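Long-range contacts in acyl-CoA dehydrogenase domain protein Tcur3481 (Thermomonospora curvata, PDB 6WY9), which binds FAD and probably acts as an acyl-CoA dehydrogenase, a flavoprotein oxidoreductase, within an assembly of four protein chains: residues R118-L123 with A161-S166; K151-S156 with A198-L203; F176-D181 with D204-R209; T190-R195 with G337-G342. All coordinates share one frame; numbering follows the deposited sequence.

Interaction 1. Residues R118-L123 with A161-S166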
loop_
_atom_site.group_PDB
_atom_site.type_symbol
_atom_site.label_atom_id
_atom_site.label_comp_id
_atom_site.label_asym_id
_atom_site.label_seq_id
_atom_site.Cartn_x
_atom_site.Cartn_y
_atom_site.Cartn_z
ATOM N N ARG B 118 6.098 -37.378 17.946
ATOM C CA ARG B 118 5.867 -36.170 17.162
ATOM C C ARG B 118 5.518 -36.561 15.734
ATOM O O ARG B 118 5.786 -37.678 15.282
ATOM C CB ARG B 118 7.074 -35.236 17.157
ATOM C CG ARG B 118 7.461 -34.705 18.563
ATOM C CD ARG B 118 8.312 -33.446 18.490
ATOM N NE ARG B 118 9.557 -33.605 17.726
ATOM C CZ ARG B 118 10.755 -33.758 18.290
ATOM N NH1 ARG B 118 10.860 -33.774 19.616
ATOM N NH2 ARG B 118 11.849 -33.903 17.541
ATOM N N LEU B 119 4.945 -35.597 15.026
ATOM C CA LEU B 119 4.464 -35.786 13.672
ATOM C C LEU B 119 4.880 -34.578 12.864
ATOM O O LEU B 119 5.299 -33.554 13.412
ATOM C CB LEU B 119 2.940 -35.935 13.635
ATOM C CG LEU B 119 2.479 -37.097 14.514
ATOM C CD1 LEU B 119 1.030 -36.900 14.877
ATOM C CD2 LEU B 119 2.652 -38.305 13.666
ATOM N N THR B 120 4.756 -34.696 11.547
ATOM C CA THR B 120 4.763 -33.493 10.729
ATOM C C THR B 120 3.820 -33.730 9.560
ATOM O O THR B 120 3.251 -34.814 9.398
ATOM C CB THR B 120 6.194 -33.112 10.281
ATOM O OG1 THR B 120 6.148 -31.900 9.524
ATOM C CG2 THR B 120 6.831 -34.242 9.433
ATOM N N VAL B 121 3.624 -32.677 8.768
ATOM C CA VAL B 121 2.739 -32.733 7.617
ATOM C C VAL B 121 3.520 -32.298 6.386
ATOM O O VAL B 121 4.312 -31.344 6.442
ATOM C CB VAL B 121 1.500 -31.850 7.834
ATOM C CG1 VAL B 121 0.809 -32.319 9.091
ATOM C CG2 VAL B 121 1.894 -30.339 7.961
ATOM N N ALA B 122 3.266 -32.991 5.283
ATOM C CA ALA B 122 3.928 -32.790 3.996
ATOM C C ALA B 122 2.822 -32.394 3.022
ATOM O O ALA B 122 2.217 -33.236 2.362
ATOM C CB ALA B 122 4.686 -34.062 3.553
ATOM N N LEU B 123 2.554 -31.087 2.962
ATOM C CA LEU B 123 1.436 -30.524 2.233
ATOM C C LEU B 123 1.893 -29.716 1.038
ATOM O O LEU B 123 1.043 -29.213 0.309
ATOM C CB LEU B 123 0.590 -29.628 3.178
ATOM C CG LEU B 123 0.063 -30.341 4.435
ATOM C CD1 LEU B 123 -0.691 -29.352 5.337
ATOM C CD2 LEU B 123 -0.880 -31.464 3.948
ATOM N N ALA B 161 7.935 -39.262 14.038
ATOM C CA ALA B 161 7.782 -40.706 13.836
ATOM C C ALA B 161 6.853 -41.032 12.658
ATOM O O ALA B 161 6.949 -42.116 12.063
ATOM C CB ALA B 161 7.272 -41.359 15.123
ATOM N N HIS B 162 5.964 -40.108 12.307
ATOM C CA HIS B 162 4.984 -40.299 11.256
ATOM C C HIS B 162 4.723 -38.962 10.592
ATOM O O HIS B 162 4.874 -37.907 11.215
ATOM C CB HIS B 162 3.655 -40.847 11.781
ATOM C CG HIS B 162 3.802 -41.873 12.854
ATOM N ND1 HIS B 162 3.929 -43.215 12.584
ATOM C CD2 HIS B 162 3.825 -41.755 14.201
ATOM C CE1 HIS B 162 4.032 -43.884 13.720
ATOM N NE2 HIS B 162 3.966 -43.021 14.718
ATOM N N LEU B 163 4.322 -39.026 9.325
ATOM C CA LEU B 163 3.994 -37.870 8.506
ATOM C C LEU B 163 2.624 -38.067 7.872
ATOM O O LEU B 163 2.303 -39.162 7.407
ATOM C CB LEU B 163 5.006 -37.672 7.374
ATOM C CG LEU B 163 6.510 -37.625 7.647
ATOM C CD1 LEU B 163 7.053 -39.042 7.707
ATOM C CD2 LEU B 163 7.199 -36.822 6.528
ATOM N N LEU B 164 1.826 -37.001 7.839
ATOM C CA LEU B 164 0.665 -36.955 6.968
ATOM C C LEU B 164 1.092 -36.339 5.641
ATOM O O LEU B 164 1.580 -35.199 5.612
ATOM C CB LEU B 164 -0.460 -36.144 7.606
ATOM C CG LEU B 164 -0.883 -36.575 8.994
ATOM C CD1 LEU B 164 -2.119 -35.817 9.428
ATOM C CD2 LEU B 164 -1.121 -38.146 9.057
ATOM N N VAL B 165 0.879 -37.073 4.550
ATOM C CA VAL B 165 1.355 -36.727 3.208
ATOM C C VAL B 165 0.143 -36.583 2.289
ATOM O O VAL B 165 -0.644 -37.525 2.174
ATOM C CB VAL B 165 2.285 -37.826 2.653
ATOM C CG1 VAL B 165 2.684 -37.541 1.169
ATOM C CG2 VAL B 165 3.496 -38.031 3.555
ATOM N N SER B 166 0.014 -35.436 1.608
ATOM C CA SER B 166 -1.063 -35.268 0.643
ATOM C C SER B 166 -0.642 -35.858 -0.710
ATOM O O SER B 166 0.517 -35.729 -1.131
ATOM C CB SER B 166 -1.449 -33.774 0.531
ATOM O OG SER B 166 -0.445 -33.016 -0.119
HETATM O O HOH W 1 -1.438 -30.543 0.298
#
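Leu119 and His162 meet at one end of a parallel strand pair. Followed outward, Leu119 first sets CB 3.7 Å from the carbonyl O of His162; CG passes the same oxygen, and the CD2 branch then settles 3.3 Å from CB of His162, a close contact, and equally near the carbonyl O of that residue. CD2 of Leu119 also lies at the edge of the imidazole, near its plane, 3.7 Å from CD2 of His162. CG of Leu119 stands anti to the carbonyl carbon (chi1 -57°), which brings the branched end nearer to His162. The ring's ND1 is hydrogen-bonded to Asp179 on the strand beyond. Strands 118-122 and 160-169 are the parallel pair in the otherwise antiparallel central beta domain of the acyl-CoA dehydrogenase fold. Thr120 and Ala122 use both N-H and C=O in the ladder: Ala122 N reaches Leu164 O at 2.8 Å, and Thr120 O receives Leu164 N. On the face carrying Thr120 and Leu163, the two side chains run alongside each other, CG2 of Thr120 lying 3.8 Å from CG of Leu163, while the hydroxyl of Thr120 turns to Pro155 O. At the far end a water links Leu123 O to Ser166 OG.

Interaction 2. Residues K151-S156 with A198-L203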
loop_
_atom_site.group_PDB
_atom_site.type_symbol
_atom_site.label_atom_id
_atom_site.label_comp_id
_atom_site.label_asym_id
_atom_site.label_seq_id
_atom_site.Cartn_x
_atom_site.Cartn_y
_atom_site.Cartn_z
ATOM N N LYS B 151 7.830 -34.313 -1.974
ATOM C CA LYS B 151 7.211 -33.188 -1.282
ATOM C C LYS B 151 8.300 -32.213 -0.859
ATOM O O LYS B 151 9.443 -32.612 -0.589
ATOM C CB LYS B 151 6.417 -33.627 -0.044
ATOM C CG LYS B 151 5.531 -34.834 -0.266
ATOM C CD LYS B 151 4.387 -34.562 -1.291
ATOM C CE LYS B 151 3.321 -33.579 -0.741
ATOM N NZ LYS B 151 2.250 -33.385 -1.752
ATOM N N ALA B 152 7.947 -30.941 -0.808
ATOM C CA ALA B 152 8.920 -29.887 -0.571
ATOM C C ALA B 152 8.938 -29.460 0.895
ATOM O O ALA B 152 7.888 -29.225 1.501
ATOM C CB ALA B 152 8.601 -28.664 -1.458
ATOM N N VAL B 153 10.151 -29.256 1.426
ATOM C CA VAL B 153 10.350 -28.500 2.660
ATOM C C VAL B 153 9.339 -28.915 3.722
ATOM O O VAL B 153 8.599 -28.086 4.271
ATOM C CB VAL B 153 10.306 -26.960 2.438
ATOM C CG1 VAL B 153 11.565 -26.462 1.689
ATOM C CG2 VAL B 153 9.010 -26.464 1.753
ATOM N N VAL B 154 9.346 -30.190 4.058
ATOM C CA VAL B 154 8.535 -30.696 5.160
ATOM C C VAL B 154 9.080 -30.166 6.477
ATOM O O VAL B 154 10.267 -30.366 6.768
ATOM C CB VAL B 154 8.538 -32.235 5.139
ATOM C CG1 VAL B 154 7.743 -32.785 6.316
ATOM C CG2 VAL B 154 8.023 -32.694 3.777
ATOM N N PRO B 155 8.273 -29.495 7.299
ATOM C CA PRO B 155 8.841 -28.751 8.428
ATOM C C PRO B 155 9.231 -29.683 9.557
ATOM O O PRO B 155 8.585 -30.708 9.800
ATOM C CB PRO B 155 7.700 -27.813 8.854
ATOM C CG PRO B 155 6.427 -28.610 8.441
ATOM C CD PRO B 155 6.838 -29.236 7.111
ATOM N N SER B 156 10.326 -29.331 10.230
ATOM C CA SER B 156 10.681 -29.931 11.509
ATOM C C SER B 156 10.673 -31.459 11.430
ATOM O O SER B 156 10.159 -32.166 12.309
ATOM C CB SER B 156 9.759 -29.393 12.603
ATOM O OG SER B 156 9.881 -27.976 12.671
ATOM N N ALA B 198 14.069 -28.392 7.581
ATOM C CA ALA B 198 13.003 -29.071 6.849
ATOM C C ALA B 198 13.578 -30.260 6.076
ATOM O O ALA B 198 14.792 -30.494 6.058
ATOM C CB ALA B 198 12.285 -28.086 5.912
ATOM N N GLY B 199 12.702 -31.030 5.430
ATOM C CA GLY B 199 13.157 -32.152 4.616
ATOM C C GLY B 199 12.484 -32.107 3.244
ATOM O O GLY B 199 11.267 -31.908 3.161
ATOM N N ASN B 200 13.258 -32.218 2.165
ATOM C CA ASN B 200 12.685 -32.466 0.838
ATOM C C ASN B 200 12.511 -33.979 0.731
ATOM O O ASN B 200 13.486 -34.728 0.801
ATOM C CB ASN B 200 13.567 -31.902 -0.277
ATOM C CG ASN B 200 13.782 -30.378 -0.152
ATOM O OD1 ASN B 200 12.908 -29.660 0.326
ATOM N ND2 ASN B 200 14.936 -29.886 -0.601
ATOM N N LEU B 201 11.260 -34.420 0.631
ATOM C CA LEU B 201 10.865 -35.806 0.836
ATOM C C LEU B 201 10.765 -36.527 -0.510
ATOM O O LEU B 201 10.099 -36.027 -1.427
ATOM C CB LEU B 201 9.505 -35.813 1.539
ATOM C CG LEU B 201 9.190 -36.527 2.853
ATOM C CD1 LEU B 201 7.668 -36.806 2.894
ATOM C CD2 LEU B 201 10.042 -37.817 3.046
ATOM N N THR B 202 11.432 -37.676 -0.650
ATOM C CA THR B 202 11.255 -38.530 -1.827
ATOM C C THR B 202 10.505 -39.791 -1.414
ATOM O O THR B 202 10.900 -40.471 -0.456
ATOM C CB THR B 202 12.593 -38.907 -2.495
ATOM O OG1 THR B 202 13.194 -37.752 -3.090
ATOM C CG2 THR B 202 12.368 -39.922 -3.609
ATOM N N LEU B 203 9.429 -40.112 -2.141
ATOM C CA LEU B 203 8.607 -41.282 -1.865
ATOM C C LEU B 203 8.650 -42.204 -3.073
ATOM O O LEU B 203 8.211 -41.832 -4.164
ATOM C CB LEU B 203 7.167 -40.880 -1.552
ATOM C CG LEU B 203 6.987 -39.930 -0.379
ATOM C CD1 LEU B 203 6.696 -38.557 -0.899
ATOM C CD2 LEU B 203 5.822 -40.402 0.466
#
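Strands 151-154 and 198-203 run antiparallel at 164°, with hydrogen-bonded pairs Lys151-Leu201 and Val154-Gly199 separated by a one-residue shift in register. The shift falls at Val153, whose positive phi of 45° turns the chain so that Val153 and Val154 both face Gly199. Val154 N donates to Gly199 O at 2.7 Å, whereas Val153 N finds its acceptor in a side chain: OD1 of Asn200, 3.0 Å away and met in the plane of the amide. Asn200 can offer this oxygen because CG lies anti to its carbonyl carbon (chi1 -59°), beside the backbone N, and its side chain runs alongside that of Val153, OD1 approaching CG1 at 3.7 Å. Its ND2 donates to the backbone of another chain, so one amide serves the bulge and the subunit interface together. A leucine in place of Asn200 would probably leave the N-H of Val153 without its acceptor and the neighbouring chain's backbone without a donor. On the face of Lys151, Val154 and Leu201, CG2 of Val154 crosses Leu201 at CG, 4.1 Å apart. Lys151 lays its CG against CD1 of Leu203 at 4.0 Å, then bends away to carry NZ to a salt bridge with Glu125. Val153 and Val154, facing one residue, the first with positive phi and psi, fit a G1 beta bulge, here in the central beta domain of an acyl-CoA dehydrogenase fold.

Interaction 3. Residues F176-D181 with D204-R209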
loop_
_atom_site.group_PDB
_atom_site.type_symbol
_atom_site.label_atom_id
_atom_site.label_comp_id
_atom_site.label_asym_id
_atom_site.label_seq_id
_atom_site.Cartn_x
_atom_site.Cartn_y
_atom_site.Cartn_z
ATOM N N PHE B 176 -2.719 -39.098 3.667
ATOM C CA PHE B 176 -2.277 -40.455 3.987
ATOM C C PHE B 176 -1.224 -40.416 5.074
ATOM O O PHE B 176 -0.310 -39.589 5.019
ATOM C CB PHE B 176 -1.674 -41.152 2.766
ATOM C CG PHE B 176 -2.581 -41.177 1.572
ATOM C CD1 PHE B 176 -2.739 -40.043 0.770
ATOM C CD2 PHE B 176 -3.258 -42.341 1.248
ATOM C CE1 PHE B 176 -3.589 -40.093 -0.349
ATOM C CE2 PHE B 176 -4.095 -42.408 0.160
ATOM C CZ PHE B 176 -4.255 -41.288 -0.649
ATOM N N LEU B 177 -1.327 -41.341 6.032
ATOM C CA LEU B 177 -0.358 -41.463 7.110
ATOM C C LEU B 177 0.805 -42.358 6.698
ATOM O O LEU B 177 0.607 -43.473 6.186
ATOM C CB LEU B 177 -1.022 -42.015 8.372
ATOM C CG LEU B 177 -0.142 -41.955 9.624
ATOM C CD1 LEU B 177 -0.967 -41.580 10.834
ATOM C CD2 LEU B 177 0.532 -43.308 9.842
ATOM N N VAL B 178 2.020 -41.891 6.969
ATOM C CA VAL B 178 3.226 -42.623 6.603
ATOM C C VAL B 178 4.147 -42.707 7.809
ATOM O O VAL B 178 4.352 -41.707 8.511
ATOM C CB VAL B 178 3.938 -41.936 5.421
ATOM C CG1 VAL B 178 5.254 -42.596 5.170
ATOM C CG2 VAL B 178 3.054 -41.999 4.183
ATOM N N ASP B 179 4.733 -43.875 8.030
ATOM C CA ASP B 179 5.747 -43.996 9.074
ATOM C C ASP B 179 7.066 -43.427 8.566
ATOM O O ASP B 179 7.396 -43.551 7.382
ATOM C CB ASP B 179 5.889 -45.457 9.521
ATOM C CG ASP B 179 4.648 -45.944 10.255
ATOM O OD1 ASP B 179 3.980 -45.111 10.904
ATOM O OD2 ASP B 179 4.312 -47.129 10.156
ATOM N N ALA B 180 7.793 -42.744 9.455
ATOM C CA ALA B 180 9.017 -42.053 9.047
ATOM C C ALA B 180 10.126 -43.014 8.647
ATOM O O ALA B 180 11.093 -42.580 8.016
ATOM C CB ALA B 180 9.539 -41.152 10.168
ATOM N N ASP B 181 10.022 -44.288 9.040
ATOM C CA ASP B 181 10.951 -45.349 8.667
ATOM C C ASP B 181 10.390 -46.253 7.564
ATOM O O ASP B 181 10.923 -47.345 7.334
ATOM C CB ASP B 181 11.314 -46.184 9.894
ATOM C CG ASP B 181 10.099 -46.850 10.518
ATOM O OD1 ASP B 181 8.965 -46.521 10.107
ATOM O OD2 ASP B 181 10.266 -47.702 11.406
ATOM N N ASP B 204 9.171 -43.405 -2.890
ATOM C CA ASP B 204 9.221 -44.361 -3.992
ATOM C C ASP B 204 8.351 -45.546 -3.571
ATOM O O ASP B 204 8.809 -46.447 -2.858
ATOM C CB ASP B 204 10.664 -44.722 -4.286
ATOM C CG ASP B 204 10.805 -45.817 -5.303
ATOM O OD1 ASP B 204 9.805 -46.231 -5.929
ATOM O OD2 ASP B 204 11.954 -46.281 -5.451
ATOM N N ALA B 205 7.081 -45.502 -3.987
ATOM C CA ALA B 205 6.118 -46.564 -3.714
ATOM C C ALA B 205 6.049 -46.848 -2.215
ATOM O O ALA B 205 6.124 -47.996 -1.765
ATOM C CB ALA B 205 6.460 -47.828 -4.505
ATOM N N VAL B 206 5.899 -45.783 -1.440
ATOM C CA VAL B 206 5.976 -45.868 0.022
ATOM C C VAL B 206 4.648 -46.395 0.562
ATOM O O VAL B 206 3.592 -45.848 0.221
ATOM C CB VAL B 206 6.292 -44.501 0.630
ATOM C CG1 VAL B 206 6.332 -44.625 2.149
ATOM C CG2 VAL B 206 7.609 -43.896 0.086
ATOM N N PRO B 207 4.658 -47.399 1.429
ATOM C CA PRO B 207 3.398 -47.866 2.031
ATOM C C PRO B 207 2.734 -46.778 2.865
ATOM O O PRO B 207 3.402 -46.033 3.598
ATOM C CB PRO B 207 3.840 -49.048 2.897
ATOM C CG PRO B 207 5.157 -49.465 2.323
ATOM C CD PRO B 207 5.813 -48.221 1.824
ATOM N N ALA B 208 1.408 -46.679 2.741
ATOM C CA ALA B 208 0.667 -45.655 3.472
ATOM C C ALA B 208 -0.754 -46.118 3.723
ATOM O O ALA B 208 -1.259 -47.030 3.063
ATOM C CB ALA B 208 0.612 -44.310 2.736
ATOM N N ARG B 209 -1.400 -45.440 4.667
ATOM C CA ARG B 209 -2.775 -45.712 5.056
ATOM C C ARG B 209 -3.563 -44.421 4.935
ATOM O O ARG B 209 -3.103 -43.369 5.390
ATOM C CB ARG B 209 -2.850 -46.220 6.493
ATOM C CG ARG B 209 -1.915 -47.371 6.796
ATOM C CD ARG B 209 -2.362 -48.615 6.063
ATOM N NE ARG B 209 -3.652 -49.091 6.553
ATOM C CZ ARG B 209 -4.199 -50.260 6.218
ATOM N NH1 ARG B 209 -3.569 -51.080 5.388
ATOM N NH2 ARG B 209 -5.379 -50.607 6.718
HETATM O O HOH W 2 4.059 -46.057 6.362
#
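Both branches of Val178 are put to use by its first torsion: with CG1 anti to the backbone N (chi1 173°), CG1 meets CG1 of Val206 at 3.8 Å while CG2 reaches CB of Ala208 at 3.7 Å. Val206 holds the same torsion, and the two valine side chains cross at about a right angle. Strands 172-179 and 206-210 form an antiparallel pair in the central beta domain of this acyl-CoA dehydrogenase fold, but their short segments are splayed, at 130°, and contact is confined largely to the stretch where they cross. Leu177 and Arg209 make the hydrogen-bonded pair: Leu177 N donates to Arg209 O at 2.8 Å, and Arg209 N returns a longer bond, 3.2 Å, to Leu177 O. CB of Phe176 packs on CB of Ala208 at 3.9 Å, and the ring of Phe176 stacks edge-to-face with Trp145. Leu147 of strand 144-154 also packs against Phe176, Val178 and Ala208, joining this crossing to the rest of the sheet. Beyond the bonded pair the strands diverge, and a water takes the place of a direct bond: it accepts from Asp179 N at 2.8 Å and donates to Pro207 O.

Interaction 4. Residues T190-R195 with G337-G342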
loop_
_atom_site.group_PDB
_atom_site.type_symbol
_atom_site.label_atom_id
_atom_site.label_comp_id
_atom_site.label_asym_id
_atom_site.label_seq_id
_atom_site.Cartn_x
_atom_site.Cartn_y
_atom_site.Cartn_z
ATOM N N THR B 190 17.065 -29.602 4.600
ATOM C CA THR B 190 17.204 -28.309 3.935
ATOM C C THR B 190 16.870 -27.212 4.943
ATOM O O THR B 190 15.839 -27.272 5.619
ATOM C CB THR B 190 16.313 -28.237 2.671
ATOM O OG1 THR B 190 16.580 -27.042 1.930
ATOM C CG2 THR B 190 14.828 -28.317 2.990
ATOM N N GLU B 191 17.760 -26.239 5.084
ATOM C CA GLU B 191 17.543 -25.150 6.037
ATOM C C GLU B 191 16.702 -24.030 5.433
ATOM O O GLU B 191 17.031 -23.509 4.366
ATOM C CB GLU B 191 18.879 -24.580 6.526
ATOM C CG GLU B 191 18.678 -23.629 7.705
ATOM C CD GLU B 191 19.956 -22.924 8.123
ATOM O OE1 GLU B 191 20.921 -22.945 7.341
ATOM O OE2 GLU B 191 20.006 -22.359 9.235
ATOM N N THR B 192 15.666 -23.595 6.155
ATOM C CA THR B 192 14.782 -22.560 5.641
ATOM C C THR B 192 15.045 -21.186 6.293
ATOM O O THR B 192 15.772 -21.045 7.265
ATOM C CB THR B 192 13.318 -22.986 5.849
ATOM O OG1 THR B 192 13.040 -23.008 7.248
ATOM C CG2 THR B 192 13.103 -24.389 5.301
ATOM N N THR B 193 14.371 -20.184 5.752
ATOM C CA THR B 193 14.475 -18.813 6.240
ATOM C C THR B 193 14.398 -18.727 7.755
ATOM O O THR B 193 15.219 -18.066 8.392
ATOM C CB THR B 193 13.331 -17.999 5.618
ATOM O OG1 THR B 193 13.498 -17.953 4.198
ATOM C CG2 THR B 193 13.312 -16.571 6.191
ATOM N N SER B 194 13.393 -19.377 8.356
ATOM C CA SER B 194 13.233 -19.323 9.810
ATOM C C SER B 194 14.344 -20.045 10.575
ATOM O O SER B 194 14.385 -19.959 11.815
ATOM C CB SER B 194 11.866 -19.927 10.185
ATOM O OG SER B 194 11.896 -21.336 9.990
ATOM N N ARG B 195 15.226 -20.779 9.893
ATOM C CA ARG B 195 16.279 -21.621 10.508
ATOM C C ARG B 195 15.720 -22.965 10.974
ATOM O O ARG B 195 16.421 -23.680 11.733
ATOM C CB ARG B 195 16.998 -21.010 11.723
ATOM C CG ARG B 195 17.691 -19.682 11.538
ATOM C CD ARG B 195 18.992 -19.908 10.839
ATOM N NE ARG B 195 19.890 -18.756 10.856
ATOM C CZ ARG B 195 21.083 -18.778 10.270
ATOM N NH1 ARG B 195 21.864 -17.702 10.298
ATOM N NH2 ARG B 195 21.482 -19.897 9.649
ATOM N N GLY B 337 8.140 -14.404 10.465
ATOM C CA GLY B 337 7.031 -13.776 9.762
ATOM C C GLY B 337 7.117 -14.016 8.270
ATOM O O GLY B 337 6.132 -14.392 7.629
ATOM N N LYS B 338 8.315 -13.827 7.720
ATOM C CA LYS B 338 8.574 -14.002 6.299
ATOM C C LYS B 338 8.288 -15.445 5.876
ATOM O O LYS B 338 7.574 -15.694 4.896
ATOM C CB LYS B 338 10.033 -13.565 6.035
ATOM C CG LYS B 338 10.685 -13.943 4.724
ATOM C CD LYS B 338 10.785 -12.737 3.736
ATOM C CE LYS B 338 11.287 -13.175 2.327
ATOM N NZ LYS B 338 10.988 -12.122 1.229
ATOM N N GLN B 339 8.810 -16.423 6.619
ATOM C CA GLN B 339 8.555 -17.811 6.238
ATOM C C GLN B 339 7.062 -18.147 6.324
ATOM O O GLN B 339 6.492 -18.770 5.412
ATOM C CB GLN B 339 9.321 -18.795 7.140
ATOM C CG GLN B 339 9.035 -20.233 6.607
ATOM C CD GLN B 339 10.078 -21.226 7.055
ATOM O OE1 GLN B 339 11.273 -20.924 7.040
ATOM N NE2 GLN B 339 9.636 -22.419 7.436
ATOM N N ILE B 340 6.417 -17.748 7.421
ATOM C CA ILE B 340 5.020 -18.121 7.606
ATOM C C ILE B 340 4.161 -17.530 6.487
ATOM O O ILE B 340 3.206 -18.172 6.008
ATOM C CB ILE B 340 4.530 -17.690 9.002
ATOM C CG1 ILE B 340 5.174 -18.567 10.072
ATOM C CG2 ILE B 340 3.003 -17.853 9.117
ATOM C CD1 ILE B 340 4.929 -17.991 11.502
ATOM N N SER B 341 4.500 -16.316 6.039
ATOM C CA SER B 341 3.676 -15.613 5.054
ATOM C C SER B 341 3.693 -16.292 3.687
ATOM O O SER B 341 2.892 -15.922 2.804
ATOM C CB SER B 341 4.139 -14.149 4.917
ATOM O OG SER B 341 5.456 -14.104 4.341
ATOM N N GLY B 342 4.569 -17.274 3.496
ATOM C CA GLY B 342 4.597 -18.065 2.265
ATOM C C GLY B 342 4.203 -19.534 2.444
ATOM O O GLY B 342 4.207 -20.305 1.473
HETATM O O HOH W 3 10.475 -25.134 7.721
#
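A type I turn, Thr192 to Arg195, follows strand 185-191 and meets the last part of helix 330-340, with the CA atoms of Thr193 and Gln339 6.0 Å apart. Gln339 carries the contact. Its CG stands anti to the backbone N (chi1 -177°) and the chain stays extended beyond, delivering OE1 into the turn. There Thr192 OG1 donates to OE1 of Gln339 at 2.7 Å, in the plane of the amide and on a lone pair, the two side chains crossing at about a right angle. Ser194 N donates to OE1 of Gln339 at 2.9 Å, nearly straight at 169° but tilted out of the amide plane; Ser194 OG lies 3.0 Å from OE1. NE2 of Gln339 donates one hydrogen to a water at 2.9 Å, which also makes a weak bond to Thr192 OG1. Beside this polar cluster, CG2 of Thr193 touches CG of Lys338 at 4.0 Å, while Lys338 NZ continues to a polar side chain of another chain. A methionine in place of Gln339 would probably leave the hydroxyl of Thr192 and the N-H of Ser194 without their shared acceptor. Because two donors converge on one oxygen, the amide's rotation is probably held, and the turn is pinned to the helix mainly by polar contact.

From the N terminus, the chain leaves the first helices and enters the beta domain at 118-123, which pairs with 161-166 to close interaction 1. Before that loop closes, 151-156 opens interaction 2, which ends only at 198-203, so the two cross and touch each other. Interaction 3, between 176-181 and 204-209, starts after interaction 1 has closed and crosses interaction 2; strand 160-169 lies beside strand 172-179, joining it to interaction 1. These three contacts knit one sheet. Interaction 4 opens at 190-195, inside the loops of both 2 and 3, and closes far beyond them at 337-342, so it crosses both, tying that sheet's strand 185-191 to the C-terminal helices.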